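Putative epoxide hydrolase protein (Klebsiella pneumoniae subsp. pneumoniae, PDB 5BOV) probably hydrolyses ester or epoxide substrates as a member of the alpha/beta hydrolase fold family, although its natural substrate is not established. Local coordinates at residues His38-Asp43 with Arg67-Thr72; Asn174-Ala179 with Ala195-Thr200; Gln185-Trp190 with Pro287-Thr292. All coordinates share one frame; numbering follows the deposited sequence.

Contact 1 of 3, residues His38-Asp43 with Arg67-Thr72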
loop_
_atom_site.group_PDB
_atom_site.type_symbol
_atom_site.label_atom_id
_atom_site.label_comp_id
_atom_site.label_asym_id
_atom_site.label_seq_id
_atom_site.Cartn_x
_atom_site.Cartn_y
_atom_site.Cartn_z
ATOM N N HIS A 38 -2.299 -2.439 -2.282
ATOM C CA HIS A 38 -2.578 -2.967 -0.943
ATOM C C HIS A 38 -1.486 -2.603 0.066
ATOM O O HIS A 38 -0.438 -2.053 -0.304
ATOM C CB HIS A 38 -2.751 -4.478 -1.050
ATOM C CG HIS A 38 -1.497 -5.236 -1.380
ATOM N ND1 HIS A 38 -0.531 -5.509 -0.431
ATOM C CD2 HIS A 38 -0.998 -5.689 -2.552
ATOM C CE1 HIS A 38 0.491 -6.131 -1.002
ATOM N NE2 HIS A 38 0.206 -6.297 -2.279
ATOM N N GLY A 39 -1.761 -2.988 1.311
ATOM C CA GLY A 39 -0.876 -2.763 2.404
ATOM C C GLY A 39 -0.353 -4.044 3.035
ATOM O O GLY A 39 -0.545 -5.150 2.494
ATOM N N TRP A 40 0.257 -3.861 4.197
ATOM C CA TRP A 40 0.899 -4.994 4.962
ATOM C C TRP A 40 0.013 -5.310 6.200
ATOM O O TRP A 40 -0.372 -4.340 6.913
ATOM C CB TRP A 40 2.291 -4.622 5.468
ATOM C CG TRP A 40 2.899 -5.714 6.246
ATOM C CD1 TRP A 40 3.602 -6.743 5.748
ATOM C CD2 TRP A 40 2.871 -5.897 7.658
ATOM N NE1 TRP A 40 3.989 -7.589 6.750
ATOM C CE2 TRP A 40 3.550 -7.091 7.941
ATOM C CE3 TRP A 40 2.272 -5.219 8.700
ATOM C CZ2 TRP A 40 3.654 -7.601 9.250
ATOM C CZ3 TRP A 40 2.438 -5.689 9.979
ATOM C CH2 TRP A 40 3.090 -6.901 10.246
ATOM N N PRO A 41 -0.253 -6.583 6.524
ATOM C CA PRO A 41 0.047 -7.762 5.726
ATOM C C PRO A 41 -1.189 -8.245 4.976
ATOM O O PRO A 41 -1.926 -9.135 5.407
ATOM C CB PRO A 41 0.473 -8.767 6.822
ATOM C CG PRO A 41 -0.303 -8.328 8.057
ATOM C CD PRO A 41 -0.816 -6.931 7.835
ATOM N N TYR A 42 -1.513 -7.487 3.930
ATOM C CA TYR A 42 -2.729 -7.707 3.131
ATOM C C TYR A 42 -2.331 -8.036 1.724
ATOM O O TYR A 42 -1.115 -8.187 1.421
ATOM C CB TYR A 42 -3.643 -6.503 3.200
ATOM C CG TYR A 42 -3.953 -6.088 4.640
ATOM C CD1 TYR A 42 -5.058 -6.590 5.262
ATOM C CD2 TYR A 42 -3.215 -5.138 5.310
ATOM C CE1 TYR A 42 -5.394 -6.215 6.576
ATOM C CE2 TYR A 42 -3.526 -4.738 6.569
ATOM C CZ TYR A 42 -4.612 -5.267 7.207
ATOM O OH TYR A 42 -4.897 -4.844 8.477
ATOM N N ASP A 43 -3.284 -8.154 0.807
ATOM C CA ASP A 43 -2.902 -8.376 -0.589
ATOM C C ASP A 43 -3.973 -7.850 -1.553
ATOM O O ASP A 43 -4.830 -7.079 -1.125
ATOM C CB ASP A 43 -2.547 -9.846 -0.884
ATOM C CG ASP A 43 -3.751 -10.730 -1.043
ATOM O OD1 ASP A 43 -4.866 -10.335 -0.673
ATOM O OD2 ASP A 43 -3.493 -11.901 -1.429
ATOM N N ARG A 67 6.083 -6.100 -4.202
ATOM C CA ARG A 67 7.235 -6.933 -3.932
ATOM C C ARG A 67 7.065 -7.620 -2.540
ATOM O O ARG A 67 6.597 -6.981 -1.582
ATOM C CB ARG A 67 8.520 -6.117 -4.032
ATOM C CG ARG A 67 8.640 -4.920 -3.072
ATOM C CD ARG A 67 10.073 -4.353 -3.029
ATOM N NE ARG A 67 10.470 -3.894 -4.335
ATOM C CZ ARG A 67 11.733 -3.804 -4.788
ATOM N NH1 ARG A 67 12.774 -4.051 -3.964
ATOM N NH2 ARG A 67 11.967 -3.453 -6.014
ATOM N N GLY A 68 7.330 -8.907 -2.492
ATOM C CA GLY A 68 7.135 -9.699 -1.291
ATOM C C GLY A 68 5.761 -10.344 -1.120
ATOM O O GLY A 68 5.479 -10.889 -0.069
ATOM N N TYR A 69 4.898 -10.277 -2.132
ATOM C CA TYR A 69 3.562 -10.825 -2.038
ATOM C C TYR A 69 3.138 -11.591 -3.290
ATOM O O TYR A 69 3.458 -11.222 -4.433
ATOM C CB TYR A 69 2.511 -9.741 -1.818
ATOM C CG TYR A 69 2.724 -8.869 -0.634
ATOM C CD1 TYR A 69 3.680 -7.851 -0.655
ATOM C CD2 TYR A 69 1.918 -9.006 0.481
ATOM C CE1 TYR A 69 3.819 -7.020 0.449
ATOM C CE2 TYR A 69 2.054 -8.191 1.590
ATOM C CZ TYR A 69 2.938 -7.163 1.535
ATOM O OH TYR A 69 3.073 -6.334 2.667
ATOM N N GLY A 70 2.374 -12.665 -3.044
ATOM C CA GLY A 70 1.652 -13.319 -4.133
ATOM C C GLY A 70 2.614 -13.817 -5.219
ATOM O O GLY A 70 3.655 -14.393 -4.960
ATOM N N THR A 71 2.229 -13.572 -6.456
ATOM C CA THR A 71 3.035 -14.017 -7.582
ATOM C C THR A 71 3.995 -12.933 -8.113
ATOM O O THR A 71 4.577 -13.088 -9.221
ATOM C CB THR A 71 2.098 -14.481 -8.723
ATOM O OG1 THR A 71 1.305 -13.381 -9.169
ATOM C CG2 THR A 71 1.272 -15.642 -8.314
ATOM N N THR A 72 4.192 -11.835 -7.378
ATOM C CA THR A 72 5.218 -10.930 -7.720
ATOM C C THR A 72 6.571 -11.530 -7.294
ATOM O O THR A 72 6.706 -11.923 -6.144
ATOM C CB THR A 72 5.003 -9.559 -7.117
ATOM O OG1 THR A 72 3.935 -8.943 -7.883
ATOM C CG2 THR A 72 6.273 -8.679 -7.220
#
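Gly39 O, which faces Tyr69 OH at 3.8 Å, is gripped from opposite faces of its carbonyl plane by two donors of its own loop: His38 ND1 at 2.9 Å, with a nearly straight N-H (169°), and the backbone Tyr42 N, also at 2.9 Å. The first bond lies in the imidazole plane and helps to fix the rotation of that ring. With CG of His38 set between the backbone N and the carbonyl carbon (chi1 69°), the imidazole edge meets Tyr69, and CE1 stands over the centre of the phenol face, 3.5 Å from Tyr69 CD2. The pair is T-shaped, with planes at 71°. Asp43 CA lies above one face of the imidazole, toward its rim. Tyr42 O approaches the phenol obliquely, 3.2 Å from Tyr69 CE2. At the far end of the ring, Tyr69 OH touches the indole edge of Trp40 near its plane, 3.2 Å from Trp40 CD1. The loop 38-43 has an HGWP sequence with a cis peptide before Pro41, as in the HGXP motif of epoxide hydrolases, and Trp40 N bonds Asp110 OD2 of a likely nucleophile elbow. Tyr69 OH is buried with no hydrogen-bonding partner in the model; across this contact packing and the T-shaped pair meet the phenol, and the imidazole C-H, probably polarised by its two nitrogens, should suit the electron-rich face.

Contact 2 of 3, residues Asn174-Ala179 with Ala195-Thr200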
loop_
_atom_site.group_PDB
_atom_site.type_symbol
_atom_site.label_atom_id
_atom_site.label_comp_id
_atom_site.label_asym_id
_atom_site.label_seq_id
_atom_site.Cartn_x
_atom_site.Cartn_y
_atom_site.Cartn_z
ATOM N N ASN A 174 5.861 -18.209 12.039
ATOM C CA ASN A 174 4.487 -18.004 12.466
ATOM C C ASN A 174 3.789 -16.952 11.528
ATOM O O ASN A 174 2.922 -16.268 12.050
ATOM C CB ASN A 174 4.407 -17.431 13.933
ATOM C CG ASN A 174 5.101 -18.333 14.952
ATOM O OD1 ASN A 174 5.012 -19.558 14.836
ATOM N ND2 ASN A 174 5.782 -17.739 15.964
ATOM N N THR A 175 4.077 -16.966 10.234
ATOM C CA THR A 175 3.612 -15.876 9.355
ATOM C C THR A 175 2.093 -15.772 9.412
ATOM O O THR A 175 1.506 -14.685 9.608
ATOM C CB THR A 175 4.051 -16.019 7.931
ATOM O OG1 THR A 175 5.403 -16.422 7.885
ATOM C CG2 THR A 175 3.796 -14.796 7.190
ATOM N N HIS A 176 1.406 -16.907 9.183
ATOM C CA HIS A 176 -0.027 -16.895 9.176
ATOM C C HIS A 176 -0.653 -16.382 10.450
ATOM O O HIS A 176 -1.531 -15.501 10.492
ATOM C CB HIS A 176 -0.475 -18.402 8.893
ATOM C CG HIS A 176 -1.937 -18.599 8.819
ATOM N ND1 HIS A 176 -2.764 -18.588 9.918
ATOM C CD2 HIS A 176 -2.735 -18.846 7.749
ATOM C CE1 HIS A 176 -4.016 -18.807 9.534
ATOM N NE2 HIS A 176 -4.009 -18.978 8.230
ATOM N N ASP A 177 -0.288 -16.962 11.593
ATOM C CA ASP A 177 -0.820 -16.525 12.862
ATOM C C ASP A 177 -0.476 -15.079 13.236
ATOM O O ASP A 177 -1.251 -14.385 13.851
ATOM C CB ASP A 177 -0.383 -17.444 14.002
ATOM C CG ASP A 177 -0.988 -18.864 13.877
ATOM O OD1 ASP A 177 -1.957 -19.068 13.118
ATOM O OD2 ASP A 177 -0.411 -19.750 14.571
ATOM N N PHE A 178 0.721 -14.685 12.873
ATOM C CA PHE A 178 1.205 -13.348 13.204
ATOM C C PHE A 178 0.416 -12.309 12.386
ATOM O O PHE A 178 -0.155 -11.378 12.976
ATOM C CB PHE A 178 2.709 -13.215 12.953
ATOM C CG PHE A 178 3.296 -11.979 13.587
ATOM C CD1 PHE A 178 3.078 -10.722 13.085
ATOM C CD2 PHE A 178 4.079 -12.084 14.727
ATOM C CE1 PHE A 178 3.583 -9.582 13.704
ATOM C CE2 PHE A 178 4.597 -10.939 15.330
ATOM C CZ PHE A 178 4.325 -9.686 14.865
ATOM N N ALA A 179 0.261 -12.568 11.096
ATOM C CA ALA A 179 -0.488 -11.619 10.270
ATOM C C ALA A 179 -1.939 -11.591 10.719
ATOM O O ALA A 179 -2.566 -10.519 10.719
ATOM C CB ALA A 179 -0.382 -11.978 8.787
ATOM N N ALA A 195 -11.740 -17.833 6.266
ATOM C CA ALA A 195 -11.415 -18.044 4.843
ATOM C C ALA A 195 -10.960 -16.765 4.201
ATOM O O ALA A 195 -10.110 -16.819 3.345
ATOM C CB ALA A 195 -12.628 -18.587 4.064
ATOM N N THR A 196 -11.523 -15.655 4.602
ATOM C CA THR A 196 -11.110 -14.358 4.087
ATOM C C THR A 196 -9.674 -14.173 4.422
ATOM O O THR A 196 -8.823 -13.844 3.543
ATOM C CB THR A 196 -12.016 -13.231 4.613
ATOM O OG1 THR A 196 -13.324 -13.360 4.012
ATOM C CG2 THR A 196 -11.450 -11.897 4.292
ATOM N N PHE A 197 -9.306 -14.447 5.662
ATOM C CA PHE A 197 -7.916 -14.295 6.008
ATOM C C PHE A 197 -7.033 -15.250 5.231
ATOM O O PHE A 197 -5.984 -14.887 4.702
ATOM C CB PHE A 197 -7.668 -14.459 7.535
ATOM C CG PHE A 197 -6.259 -14.401 7.868
ATOM C CD1 PHE A 197 -5.605 -13.171 7.766
ATOM C CD2 PHE A 197 -5.508 -15.538 8.086
ATOM C CE1 PHE A 197 -4.261 -13.121 7.977
ATOM C CE2 PHE A 197 -4.150 -15.462 8.275
ATOM C CZ PHE A 197 -3.520 -14.268 8.195
ATOM N N ALA A 198 -7.425 -16.515 5.204
ATOM C CA ALA A 198 -6.631 -17.519 4.564
ATOM C C ALA A 198 -6.337 -17.286 3.105
ATOM O O ALA A 198 -5.258 -17.611 2.581
ATOM C CB ALA A 198 -7.274 -18.906 4.766
ATOM N N LYS A 199 -7.286 -16.676 2.425
ATOM C CA LYS A 199 -7.091 -16.362 1.015
ATOM C C LYS A 199 -5.941 -15.386 0.789
ATOM O O LYS A 199 -5.094 -15.575 -0.102
ATOM C CB LYS A 199 -8.363 -15.836 0.415
ATOM C CG LYS A 199 -8.345 -15.815 -1.110
ATOM C CD LYS A 199 -9.739 -15.372 -1.568
ATOM C CE LYS A 199 -10.044 -15.624 -3.031
ATOM N NZ LYS A 199 -11.514 -15.223 -3.286
ATOM N N THR A 200 -5.828 -14.367 1.646
ATOM C CA THR A 200 -4.680 -13.467 1.574
ATOM C C THR A 200 -3.430 -14.110 2.184
ATOM O O THR A 200 -2.336 -13.922 1.685
ATOM C CB THR A 200 -5.015 -12.122 2.298
ATOM O OG1 THR A 200 -5.971 -11.424 1.475
ATOM C CG2 THR A 200 -3.793 -11.292 2.521
#
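Helices 175-186 and 194-201 belong to the helical region inserted between strands 127-133 and 247-252, where alpha/beta hydrolases such as epoxide hydrolases carry their cap, and they are joined here by Phe197 meeting His176 and Ala179. The nearest backbones are His176 and Ala198, with CA atoms 8.1 Å apart, and the ring of Phe197 bridges the gap. Its CG is anti to the backbone N (chi1 176°), which sends the ring toward helix 175-186. One corner of the phenyl, CE2, sits over the centre of the imidazole face, 3.5 Å from His176 NE2. The rings form a T-shaped pair with planes at 89° and centroids 4.8 Å apart, the phenyl giving its edge and the imidazole its face. The neighbouring corner, Phe197 CZ, lies 3.3 Å from the backbone His176 O and 3.9 Å from Ala179 CB. That methyl group stands at the phenyl edge, in its plane, one helical turn on from His176, so the phenyl rim touches two successive levels of the same helix. A bond from His176 ND1 to Asp177 OD1, 3.3 Å long, offers the imidazole a weak partner within the same helix. Further along that helix, Trp183 makes another edge-to-face pair with Phe197, and Lys180 also touches it. Between the two segments the junction rests on the phenyl rim against an imidazole face, a carbonyl O and a methyl group; the phenyl is buried and the histidine exposed. The nearby carboxylate of Asp177 would probably favour a positively charged imidazole, whose face would then be a poorer acceptor for the phenyl C-H; the weakness of the ND1 bond leaves this effect uncertain.

Contact 3 of 3, residues Gln185-Trp190 with Pro287-Thr292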
loop_
_atom_site.group_PDB
_atom_site.type_symbol
_atom_site.label_atom_id
_atom_site.label_comp_id
_atom_site.label_asym_id
_atom_site.label_seq_id
_atom_site.Cartn_x
_atom_site.Cartn_y
_atom_site.Cartn_z
ATOM N N GLN A 185 -5.792 -6.721 15.439
ATOM C CA GLN A 185 -5.402 -5.493 16.154
ATOM C C GLN A 185 -5.766 -4.247 15.358
ATOM O O GLN A 185 -6.106 -3.192 15.911
ATOM C CB GLN A 185 -3.910 -5.467 16.394
ATOM C CG GLN A 185 -3.406 -6.420 17.491
ATOM C CD GLN A 185 -1.964 -5.998 17.903
ATOM O OE1 GLN A 185 -1.071 -5.857 17.043
ATOM N NE2 GLN A 185 -1.783 -5.734 19.170
ATOM N N ALA A 186 -5.525 -4.329 14.053
ATOM C CA ALA A 186 -5.625 -3.130 13.183
ATOM C C ALA A 186 -7.070 -2.799 12.897
ATOM O O ALA A 186 -7.382 -1.638 12.646
ATOM C CB ALA A 186 -4.845 -3.372 11.902
ATOM N N SER A 187 -7.953 -3.794 12.883
ATOM C CA SER A 187 -9.394 -3.551 12.621
ATOM C C SER A 187 -10.234 -4.342 13.635
ATOM O O SER A 187 -10.778 -5.386 13.337
ATOM C CB SER A 187 -9.743 -3.971 11.198
ATOM O OG SER A 187 -9.048 -3.215 10.225
ATOM N N PRO A 188 -10.167 -3.915 14.869
ATOM C CA PRO A 188 -10.833 -4.709 15.937
ATOM C C PRO A 188 -12.312 -5.002 15.784
ATOM O O PRO A 188 -12.762 -6.015 16.344
ATOM C CB PRO A 188 -10.649 -3.846 17.204
ATOM C CG PRO A 188 -9.680 -2.851 16.875
ATOM C CD PRO A 188 -9.570 -2.689 15.380
ATOM N N GLN A 189 -13.042 -4.224 15.007
ATOM C CA GLN A 189 -14.451 -4.459 14.777
ATOM C C GLN A 189 -14.739 -5.110 13.422
ATOM O O GLN A 189 -15.903 -5.332 13.070
ATOM C CB GLN A 189 -15.231 -3.131 14.950
ATOM C CG GLN A 189 -15.498 -2.754 16.407
ATOM C CD GLN A 189 -14.258 -2.378 17.234
ATOM O OE1 GLN A 189 -13.547 -1.418 16.920
ATOM N NE2 GLN A 189 -14.051 -3.077 18.366
ATOM N N TRP A 190 -13.702 -5.480 12.658
ATOM C CA TRP A 190 -13.927 -6.218 11.440
ATOM C C TRP A 190 -14.033 -7.712 11.735
ATOM O O TRP A 190 -13.021 -8.383 12.046
ATOM C CB TRP A 190 -12.750 -5.939 10.477
ATOM C CG TRP A 190 -12.863 -6.617 9.106
ATOM C CD1 TRP A 190 -13.987 -6.994 8.469
ATOM C CD2 TRP A 190 -11.788 -6.762 8.168
ATOM N NE1 TRP A 190 -13.675 -7.499 7.220
ATOM C CE2 TRP A 190 -12.335 -7.309 6.982
ATOM C CE3 TRP A 190 -10.423 -6.510 8.225
ATOM C CZ2 TRP A 190 -11.544 -7.727 5.929
ATOM C CZ3 TRP A 190 -9.643 -6.865 7.168
ATOM C CH2 TRP A 190 -10.231 -7.468 5.982
ATOM N N PRO A 287 -10.660 -0.411 1.861
ATOM C CA PRO A 287 -11.255 -1.017 0.641
ATOM C C PRO A 287 -11.853 -2.402 0.874
ATOM O O PRO A 287 -12.826 -2.764 0.228
ATOM C CB PRO A 287 -10.096 -1.107 -0.338
ATOM C CG PRO A 287 -8.828 -0.945 0.478
ATOM C CD PRO A 287 -9.252 -0.138 1.697
ATOM N N GLN A 288 -11.206 -3.192 1.722
ATOM C CA GLN A 288 -11.715 -4.543 1.940
ATOM C C GLN A 288 -12.965 -4.482 2.862
ATOM O O GLN A 288 -13.923 -5.281 2.675
ATOM C CB GLN A 288 -10.678 -5.427 2.540
ATOM C CG GLN A 288 -11.007 -6.900 2.239
ATOM C CD GLN A 288 -9.821 -7.873 2.385
ATOM O OE1 GLN A 288 -8.670 -7.500 2.463
ATOM N NE2 GLN A 288 -10.162 -9.165 2.397
ATOM N N GLU A 289 -12.940 -3.599 3.837
ATOM C CA GLU A 289 -13.987 -3.507 4.890
ATOM C C GLU A 289 -15.180 -2.715 4.451
ATOM O O GLU A 289 -16.276 -2.999 4.894
ATOM C CB GLU A 289 -13.405 -2.843 6.127
ATOM C CG GLU A 289 -12.316 -3.661 6.790
ATOM C CD GLU A 289 -11.709 -2.914 7.996
ATOM O OE1 GLU A 289 -12.560 -2.540 8.873
ATOM O OE2 GLU A 289 -10.476 -2.826 8.072
ATOM N N ASP A 290 -15.011 -1.697 3.624
ATOM C CA ASP A 290 -16.063 -0.823 3.149
ATOM C C ASP A 290 -15.880 -0.484 1.645
ATOM O O ASP A 290 -15.622 0.675 1.282
ATOM C CB ASP A 290 -16.125 0.450 3.981
ATOM C CG ASP A 290 -17.466 1.243 3.782
ATOM O OD1 ASP A 290 -18.258 0.928 2.876
ATOM O OD2 ASP A 290 -17.550 2.258 4.481
ATOM N N PRO A 291 -15.973 -1.491 0.808
ATOM C CA PRO A 291 -15.699 -1.305 -0.616
ATOM C C PRO A 291 -16.638 -0.261 -1.282
ATOM O O PRO A 291 -16.173 0.440 -2.152
ATOM C CB PRO A 291 -15.873 -2.703 -1.226
ATOM C CG PRO A 291 -16.733 -3.431 -0.227
ATOM C CD PRO A 291 -16.304 -2.893 1.112
ATOM N N THR A 292 -17.896 -0.172 -0.828
ATOM C CA THR A 292 -18.813 0.840 -1.400
ATOM C C THR A 292 -18.277 2.246 -1.206
ATOM O O THR A 292 -18.230 3.037 -2.140
ATOM C CB THR A 292 -20.239 0.673 -0.791
ATOM O OG1 THR A 292 -20.667 -0.657 -1.101
ATOM C CG2 THR A 292 -21.195 1.637 -1.388
#
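Glu289 reaches out from the end of helix 286-289 across the indole of Trp190 to Ser187. Its CG is anti to the carbonyl carbon (chi1 -65°), and from CB the chain runs on extended. CG makes the closest approach to the indole: it lies over the face, 3.4 Å from Trp190 CD2, and its C-H points into the five-membered ring as a CH-pi contact, 3.6 Å from the centroid and 19° off the ring normal. CD lies above the plane but just past the rim, 3.8 Å from Trp190 CE3, and the carboxylate runs nearly parallel to the indole (7°), displaced beyond its rim on the CB side. OE1 lies 3.8 Å from Trp190 CB and accepts a bond from the backbone Gly283 N. OE2 ends the path: it takes a short bond from Ser187 OG, 2.6 Å away, on its syn side and somewhat out of the carboxylate plane, and a further one from Asn285 N. Three donors thus hold the carboxylate and set its rotation, and this company probably favours the ionised form. Ser187 OG itself accepts from His284 N. Gln288 comes up to the far end of the indole instead, its CD 3.6 Å from Trp190 CH2, with the amide steeply inclined to the ring and lying at its edge. The turn that presents both Ser187 and Trp190 is a type I beta turn closed by Trp190 N to Ser187 O, 3.0 Å. Residues 283-285 follow the last strand of the sheet, 273-278, the place where alpha/beta hydrolases carry their catalytic histidine; His284 is consistent with that role, and Glu289 and Ser187 tie the backbone of this loop to the cap-like helical region.

Contact 1 comes first along the chain, joining the loop after strand 32-37 to the irregular part of the broken strand 59-74, about 9 Å between its centre and that of the chain. Contacts 2 and 3 share helix 175-186, and their segments alternate in sequence. Centres of contacts 1 and 2 are about 12 Å apart, 2 and 3 about 15 Å, 1 and 3 about 17 Å. The first two touch through a probable hydrogen bond, Asp43 OD1 to Thr200 OG1, and Pro41 packs on Ala179; Tyr42 meets Ala186, and Thr196 meets Gln288. Contact 1 is internal to the core, contact 2 joins two cap-like helices, and contact 3 ties the end of helix 175-186 to the region after the last strand; their touches bring the helices onto the HGWP loop.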